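Local coordinates for protein P35 antigen (Borrelia burgdorferi, PDB 4ALY) that is an outer surface lipoprotein of the Lyme disease spirochaete, critical to ensure infection after a tick bite, at residues K78-S83 and A186-V191; I109-F114 and H122-E127; R163-E168 and T247-N252. All blocks are in the same frame, centred on the assembly; numbering follows the deposited sequence.

How the interactions relate
The chain is an all-helical, single-subunit fold in which interactions 1 and 3 join segments 103 and 79 residues apart, while interaction 2 closes a short local loop. Helix 163-189 runs between two of them: its first turns enter interaction 3 and its last turn enters interaction 1, whose centres lie about 33 Å apart on opposite sides of the chain's centre. Interaction 2 is nested in sequence inside the long loop closed by interaction 1 and ends before interaction 3 opens. Interactions 2 and 3, with centres about 18 Å apart, touch through Ile113 on Arg163 and Ile109 on Val166. Helix 163-189 thus packs against helix 70-95 near its end and against helix 241-250 and the 109-114 segment near its start.

Interaction 1 (K78-S83 and A186-V191); sequences KILDRS and AKILNV
Helix-helix packing in the all-helical fold joins helix 70-95 to the last turn of helix 163-189, where Ile79, Leu80 and Ser83 meet Ile188 and Leu189. The side chains of Ile79 and Ile188 cross at about a right angle, with CG2 of Ile79 lying 4.0 Å from CG2 of Ile188. That same Ile188 methyl is met from another direction by CD2 of Leu80, 4.1 Å away. Ser83 sits at the closest backbone approach: its CB packs 3.8 Å from CG of Leu189, while CD1 of Leu189 rests 3.7 Å from the Ser83 carbonyl O. With OG placed beside the backbone N (chi1 -60°), the serine turns its hydroxyl back to its own helix and bonds Ile79 O at 3.0 Å. Ser83 N and OG grip that carbonyl oxygen from opposite faces of its plane. Leu195 touches both Ile79 and Ile188; Phe210 of helix 200-233 touches Ser83, and Leu275 of helix 254-275 touches Ile188. No hydrogen bond crosses between 78-83 and 186-191, so their contact relies on apolar packing, and the intrahelical bond satisfies the buried serine hydroxyl although methyls of Ile188 lie against it.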
# COMPACT_ATOMS: atom_id res chain seq x y z
N LYS A 78 -13.37 -18.35 -4.28
CA LYS A 78 -12.41 -17.76 -3.33
C LYS A 78 -11.73 -16.53 -3.91
O LYS A 78 -11.56 -15.55 -3.21
CB LYS A 78 -11.33 -18.74 -2.96
CG LYS A 78 -11.55 -19.56 -1.71
CD LYS A 78 -10.42 -20.59 -1.66
CE LYS A 78 -10.67 -21.67 -0.63
NZ LYS A 78 -10.56 -21.10 0.75
N ILE A 79 -11.35 -16.60 -5.17
CA ILE A 79 -10.87 -15.44 -5.92
C ILE A 79 -11.88 -14.28 -6.01
O ILE A 79 -11.51 -13.09 -5.88
CB ILE A 79 -10.46 -15.87 -7.32
CG1 ILE A 79 -9.16 -16.67 -7.27
CG2 ILE A 79 -10.41 -14.67 -8.30
CD1 ILE A 79 -9.00 -17.57 -8.49
N LEU A 80 -13.15 -14.61 -6.26
CA LEU A 80 -14.20 -13.60 -6.34
C LEU A 80 -14.52 -13.00 -4.98
O LEU A 80 -14.84 -11.82 -4.94
CB LEU A 80 -15.48 -14.15 -6.98
CG LEU A 80 -15.46 -14.35 -8.49
CD1 LEU A 80 -16.88 -14.62 -9.00
CD2 LEU A 80 -14.80 -13.17 -9.19
N ASP A 81 -14.46 -13.81 -3.91
CA ASP A 81 -14.61 -13.28 -2.58
C ASP A 81 -13.44 -12.30 -2.25
O ASP A 81 -13.71 -11.14 -1.93
CB ASP A 81 -14.74 -14.38 -1.51
CG ASP A 81 -15.96 -15.28 -1.70
OD1 ASP A 81 -16.87 -14.96 -2.54
OD2 ASP A 81 -15.99 -16.35 -1.04
N ARG A 82 -12.17 -12.77 -2.33
CA ARG A 82 -11.00 -11.94 -2.18
C ARG A 82 -11.05 -10.60 -2.98
O ARG A 82 -10.85 -9.54 -2.38
CB ARG A 82 -9.70 -12.73 -2.39
CG ARG A 82 -9.26 -13.49 -1.13
CD ARG A 82 -8.06 -14.44 -1.31
NE ARG A 82 -6.79 -13.84 -0.84
CZ ARG A 82 -6.02 -14.32 0.14
NH1 ARG A 82 -6.36 -15.45 0.75
NH2 ARG A 82 -4.89 -13.69 0.49
N SER A 83 -11.41 -10.64 -4.27
CA SER A 83 -11.62 -9.41 -5.11
C SER A 83 -12.81 -8.52 -4.68
O SER A 83 -12.76 -7.29 -4.77
CB SER A 83 -11.85 -9.75 -6.60
OG SER A 83 -10.75 -10.44 -7.16
N ALA A 186 -10.17 -5.02 -9.45
CA ALA A 186 -11.03 -4.38 -10.44
C ALA A 186 -10.87 -5.08 -11.79
O ALA A 186 -11.87 -5.34 -12.46
CB ALA A 186 -10.75 -2.87 -10.56
N LYS A 187 -9.62 -5.37 -12.17
CA LYS A 187 -9.36 -6.21 -13.35
C LYS A 187 -10.17 -7.51 -13.36
O LYS A 187 -10.84 -7.79 -14.34
CB LYS A 187 -7.86 -6.49 -13.52
CG LYS A 187 -7.19 -5.35 -14.27
CD LYS A 187 -5.68 -5.47 -14.33
CE LYS A 187 -5.25 -4.45 -15.38
NZ LYS A 187 -3.85 -3.96 -15.28
N ILE A 188 -10.11 -8.27 -12.27
CA ILE A 188 -10.72 -9.59 -12.18
C ILE A 188 -12.24 -9.49 -12.23
O ILE A 188 -12.87 -10.20 -13.01
CB ILE A 188 -10.30 -10.34 -10.88
CG1 ILE A 188 -8.83 -10.75 -10.94
CG2 ILE A 188 -11.26 -11.50 -10.54
CD1 ILE A 188 -8.37 -11.48 -9.70
N LEU A 189 -12.82 -8.63 -11.37
CA LEU A 189 -14.27 -8.40 -11.33
C LEU A 189 -14.83 -7.82 -12.63
O LEU A 189 -15.99 -8.06 -12.97
CB LEU A 189 -14.64 -7.48 -10.18
CG LEU A 189 -14.43 -7.91 -8.73
CD1 LEU A 189 -14.70 -6.67 -7.87
CD2 LEU A 189 -15.35 -9.05 -8.29
N ASN A 190 -14.02 -7.10 -13.38
CA ASN A 190 -14.47 -6.60 -14.68
C ASN A 190 -14.64 -7.71 -15.73
O ASN A 190 -15.06 -7.44 -16.87
CB ASN A 190 -13.57 -5.50 -15.22
CG ASN A 190 -14.34 -4.51 -16.07
OD1 ASN A 190 -13.96 -4.22 -17.21
ND2 ASN A 190 -15.45 -3.99 -15.53
N VAL A 191 -14.30 -8.95 -15.35
CA VAL A 191 -14.48 -10.11 -16.22
C VAL A 191 -15.00 -11.26 -15.40
O VAL A 191 -14.72 -12.41 -15.71
CB VAL A 191 -13.23 -10.50 -17.05
CG1 VAL A 191 -12.98 -9.47 -18.14
CG2 VAL A 191 -11.98 -10.73 -16.19

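Interaction 2 (I109-F114 and H122-E127); sequences IFSKIF and HFDSHE
Phe123 turns the edge of its ring toward the face of Phe110, a T-shaped pair with centroids 5.3 Å apart and planes at 78°. The nearest atoms are CD1 of Phe110 and CD2 of Phe123, 3.5 Å from each other. The CG1-CD1 branch of Ile113 runs alongside Phe123, with CG1 3.9 Å from the Phe123 CB. A second aromatic pair, Phe114 with His122, lies on the more exposed side: the rings are tilted 30° from each other and displaced so that they overlap little, and CD2 of His122 stands over the rim of one Phe114 face. The carbonyl O of Ser111 lies over a face of the imidazole, 3.3 Å from His122 CG, while Ile113 O lies at the ring's edge. Asp124 CB packs on CB of Phe110, 3.7 Å away, and its carboxylate lies beside CB of Ser111, with OD2 at 3.2 Å from that carbon.

Two backbone bonds tie the segments together, one of them weak. Phe123 N donates to Ile113 O at 3.1 Å, and Asp124 N makes the weak bond, to Phe110 O. His122 to Ser125 form a type I beta turn, closed by Ser125 N bonding His122 O. Within it Phe123 has CG opposite its own backbone N (chi1 -164°), which carries the ring alongside Phe110.

Further out, OD2 of Asp124 forms a salt bridge with Arg106, whose carbonyl takes the hydroxyl bond of Ser111, so one residue steadies both. The whole unit joins the end of helix 106-110 to the loop before helix 129-137; Leu135 and Tyr136 of that helix touch Phe110, Arg132 bonds the Phe123 carbonyl, and Ile109 and Ile113 pack on helix 163-189.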
# COMPACT_ATOMS: atom_id res chain seq x y z
N ILE A 109 4.43 16.42 6.32
CA ILE A 109 4.69 15.41 5.31
C ILE A 109 3.91 15.78 4.07
O ILE A 109 4.50 16.24 3.08
CB ILE A 109 4.34 14.00 5.83
CG1 ILE A 109 4.86 13.82 7.25
CG2 ILE A 109 4.86 12.88 4.89
CD1 ILE A 109 4.53 12.48 7.90
N PHE A 110 2.58 15.61 4.09
CA PHE A 110 1.88 15.59 2.80
C PHE A 110 2.05 16.94 2.11
O PHE A 110 2.16 17.08 0.88
CB PHE A 110 0.42 15.23 2.94
CG PHE A 110 0.16 13.85 3.48
CD1 PHE A 110 1.07 12.81 3.30
CD2 PHE A 110 -1.05 13.57 4.11
CE1 PHE A 110 0.79 11.52 3.76
CE2 PHE A 110 -1.37 12.26 4.54
CZ PHE A 110 -0.45 11.24 4.37
N SER A 111 2.14 17.98 2.91
CA SER A 111 2.28 19.29 2.24
C SER A 111 3.76 19.62 1.87
O SER A 111 3.99 20.70 1.42
CB SER A 111 1.62 20.43 3.02
OG SER A 111 2.40 20.70 4.16
N LYS A 112 4.69 18.70 2.08
CA LYS A 112 6.12 18.87 1.70
C LYS A 112 6.61 17.88 0.66
O LYS A 112 7.74 18.02 0.19
CB LYS A 112 7.09 18.68 2.86
CG LYS A 112 6.71 19.29 4.21
CD LYS A 112 6.95 20.78 4.16
CE LYS A 112 7.18 21.32 5.58
NZ LYS A 112 7.01 22.77 5.27
N ILE A 113 5.83 16.87 0.30
CA ILE A 113 6.31 15.86 -0.60
C ILE A 113 5.43 15.85 -1.86
O ILE A 113 4.33 16.37 -1.81
CB ILE A 113 6.27 14.46 0.06
CG1 ILE A 113 4.80 14.12 0.44
CG2 ILE A 113 7.25 14.39 1.25
CD1 ILE A 113 4.52 12.66 0.66
N PHE A 114 5.93 15.25 -2.94
CA PHE A 114 5.22 15.04 -4.23
C PHE A 114 4.96 13.58 -4.54
O PHE A 114 5.78 12.72 -4.26
CB PHE A 114 6.03 15.59 -5.38
CG PHE A 114 6.31 17.02 -5.21
CD1 PHE A 114 5.34 17.97 -5.52
CD2 PHE A 114 7.53 17.43 -4.66
CE1 PHE A 114 5.58 19.30 -5.30
CE2 PHE A 114 7.77 18.79 -4.44
CZ PHE A 114 6.80 19.72 -4.79
N HIS A 122 1.71 19.42 -4.02
CA HIS A 122 2.08 18.44 -2.99
C HIS A 122 0.95 17.45 -2.73
O HIS A 122 -0.20 17.66 -3.12
CB HIS A 122 2.40 19.18 -1.72
CG HIS A 122 3.58 20.12 -1.85
ND1 HIS A 122 3.44 21.46 -1.81
CD2 HIS A 122 4.94 19.87 -2.03
CE1 HIS A 122 4.66 22.04 -1.94
NE2 HIS A 122 5.56 21.07 -2.11
N PHE A 123 1.27 16.38 -2.05
CA PHE A 123 0.36 15.24 -1.80
C PHE A 123 -0.82 15.58 -0.88
O PHE A 123 -1.82 14.86 -0.82
CB PHE A 123 1.24 14.14 -1.24
CG PHE A 123 0.62 12.77 -1.25
CD1 PHE A 123 0.26 12.17 -2.41
CD2 PHE A 123 0.46 12.09 -0.07
CE1 PHE A 123 -0.31 10.89 -2.37
CE2 PHE A 123 -0.08 10.84 -0.04
CZ PHE A 123 -0.44 10.22 -1.18
N ASP A 124 -0.74 16.73 -0.21
CA ASP A 124 -1.86 17.19 0.57
C ASP A 124 -2.98 17.75 -0.30
O ASP A 124 -4.06 18.01 0.22
CB ASP A 124 -1.44 18.18 1.68
CG ASP A 124 -1.16 19.63 1.16
OD1 ASP A 124 -0.64 19.82 0.04
OD2 ASP A 124 -1.41 20.57 1.92
N SER A 125 -2.77 17.92 -1.60
CA SER A 125 -3.80 18.62 -2.37
C SER A 125 -5.13 17.78 -2.62
O SER A 125 -5.07 16.56 -2.65
CB SER A 125 -3.21 19.11 -3.71
OG SER A 125 -4.29 19.12 -4.69
N HIS A 126 -6.27 18.43 -2.88
CA HIS A 126 -7.52 17.70 -3.26
C HIS A 126 -7.26 16.72 -4.41
O HIS A 126 -7.99 15.77 -4.63
CB HIS A 126 -8.63 18.69 -3.60
CG HIS A 126 -9.98 18.05 -3.87
ND1 HIS A 126 -10.39 17.64 -5.12
CD2 HIS A 126 -11.05 17.75 -3.00
CE1 HIS A 126 -11.63 17.12 -5.04
NE2 HIS A 126 -12.03 17.17 -3.75
N GLU A 127 -6.17 16.90 -5.13
CA GLU A 127 -5.95 16.09 -6.30
C GLU A 127 -5.49 14.69 -5.90
O GLU A 127 -5.54 13.80 -6.70
CB GLU A 127 -4.94 16.80 -7.22
CG GLU A 127 -4.47 15.95 -8.39
CD GLU A 127 -3.38 16.56 -9.28
OE1 GLU A 127 -3.17 17.81 -9.29
OE2 GLU A 127 -2.72 15.79 -10.03

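Interaction 3 (R163-E168 and T247-N252); sequences RGLVKE and TLRSKN
The Arg249 guanidinium has the Leu165 methyls over one face and Glu168 OE2 at its edge, near its plane. This is helix-helix packing between the start of helix 163-189 and the end of helix 241-250. CD1 of Leu165 approaches Arg249 NH2 to 3.4 Å. Glu168 OE2 makes a long salt bridge to the same nitrogen, 3.9 Å away, with carboxylate and guanidinium planes 45° apart, while Arg249 NH1 lies against a modelled sulfate ion, probably from the crystallisation liquor, at a separation too short to be taken at face value. The Arg249 chain bends at chi2 and chi3, curling the group back until NE donates to Asn252 O at 3.0 Å; that bond helps fix the guanidinium's rotation.

Next to the guanidinium, Leu165 and Leu248 reach toward each other tip to tip, CG of Leu165 being 3.8 Å from CD2 of Leu248. Both leucines place CG opposite the backbone N, which extends the branches into the interface. Leu153 and Leu156 of helix 143-157 also touch Leu248, and Phe257 of helix 254-275 touches Leu165. Asn252 is held by both ends of its amide: OD1 accepts from Arg173, and ND2 donates to Leu248 O at 2.9 Å with an N-H...O angle of 162°.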
# COMPACT_ATOMS: atom_id res chain seq x y z
N ARG A 163 13.63 13.48 4.13
CA ARG A 163 12.25 13.53 3.62
C ARG A 163 12.05 12.56 2.46
O ARG A 163 10.95 11.97 2.31
CB ARG A 163 11.90 14.95 3.21
CG ARG A 163 10.59 15.11 2.46
CD ARG A 163 10.13 16.54 2.44
NE ARG A 163 10.38 17.26 3.69
CZ ARG A 163 10.64 18.58 3.73
NH1 ARG A 163 10.68 19.29 2.62
NH2 ARG A 163 10.86 19.21 4.86
N GLY A 164 13.09 12.34 1.66
CA GLY A 164 12.98 11.44 0.49
C GLY A 164 12.58 10.05 0.92
O GLY A 164 11.65 9.42 0.35
N LEU A 165 13.26 9.55 1.97
CA LEU A 165 12.98 8.19 2.40
C LEU A 165 11.52 8.00 2.96
O LEU A 165 10.89 6.95 2.70
CB LEU A 165 14.00 7.78 3.40
CG LEU A 165 13.83 6.38 3.95
CD1 LEU A 165 13.95 5.33 2.83
CD2 LEU A 165 14.94 6.24 4.98
N VAL A 166 11.01 9.06 3.61
CA VAL A 166 9.61 9.15 4.06
C VAL A 166 8.59 8.99 2.97
O VAL A 166 7.74 8.12 3.04
CB VAL A 166 9.34 10.44 4.86
CG1 VAL A 166 7.85 10.61 5.12
CG2 VAL A 166 10.15 10.41 6.15
N LYS A 167 8.73 9.80 1.94
CA LYS A 167 7.96 9.71 0.73
C LYS A 167 8.09 8.27 0.13
O LYS A 167 7.09 7.56 0.02
CB LYS A 167 8.45 10.82 -0.23
CG LYS A 167 7.71 10.92 -1.53
CD LYS A 167 8.35 10.02 -2.56
CE LYS A 167 7.49 10.01 -3.83
NZ LYS A 167 7.77 8.73 -4.55
N GLU A 168 9.32 7.83 -0.16
CA GLU A 168 9.57 6.52 -0.79
C GLU A 168 8.77 5.46 0.03
O GLU A 168 7.95 4.69 -0.50
CB GLU A 168 11.10 6.24 -0.70
CG GLU A 168 11.93 5.59 -1.82
CD GLU A 168 13.44 6.00 -1.76
OE1 GLU A 168 13.75 7.19 -2.10
OE2 GLU A 168 14.34 5.16 -1.38
N THR A 247 16.95 3.85 11.62
CA THR A 247 16.02 2.78 11.87
C THR A 247 14.93 2.59 10.84
O THR A 247 14.64 1.45 10.48
CB THR A 247 15.61 2.62 13.33
OG1 THR A 247 14.21 2.38 13.42
CG2 THR A 247 16.06 3.72 14.14
N LEU A 248 14.42 3.67 10.27
CA LEU A 248 13.54 3.56 9.11
C LEU A 248 14.20 2.82 7.91
O LEU A 248 13.56 1.94 7.29
CB LEU A 248 13.05 4.96 8.70
CG LEU A 248 12.01 5.00 7.51
CD1 LEU A 248 10.80 4.07 7.81
CD2 LEU A 248 11.59 6.40 7.05
N ARG A 249 15.44 3.20 7.58
CA ARG A 249 16.31 2.59 6.54
C ARG A 249 16.51 1.09 6.76
O ARG A 249 16.48 0.32 5.83
CB ARG A 249 17.70 3.23 6.66
CG ARG A 249 18.58 3.39 5.41
CD ARG A 249 18.31 2.43 4.29
NE ARG A 249 17.58 2.93 3.09
CZ ARG A 249 17.61 4.15 2.56
NH1 ARG A 249 18.32 5.10 3.11
NH2 ARG A 249 16.93 4.41 1.48
N SER A 250 16.67 0.64 7.99
CA SER A 250 16.94 -0.77 8.17
C SER A 250 15.84 -1.71 7.62
O SER A 250 16.12 -2.86 7.22
CB SER A 250 17.31 -1.07 9.64
OG SER A 250 16.29 -0.66 10.51
N LYS A 251 14.60 -1.22 7.58
CA LYS A 251 13.46 -2.00 7.09
C LYS A 251 13.12 -1.60 5.67
O LYS A 251 12.16 -2.11 5.07
CB LYS A 251 12.24 -1.77 7.99
CG LYS A 251 12.52 -2.08 9.45
CD LYS A 251 11.96 -0.98 10.34
CE LYS A 251 12.22 -1.22 11.84
NZ LYS A 251 12.11 -2.65 12.26
N ASN A 252 13.86 -0.65 5.12
CA ASN A 252 13.51 -0.21 3.80
C ASN A 252 14.81 0.05 3.03
O ASN A 252 15.19 1.20 2.85
CB ASN A 252 12.63 1.07 3.87
CG ASN A 252 11.28 0.85 4.57
OD1 ASN A 252 10.34 0.32 3.97
ND2 ASN A 252 11.17 1.27 5.82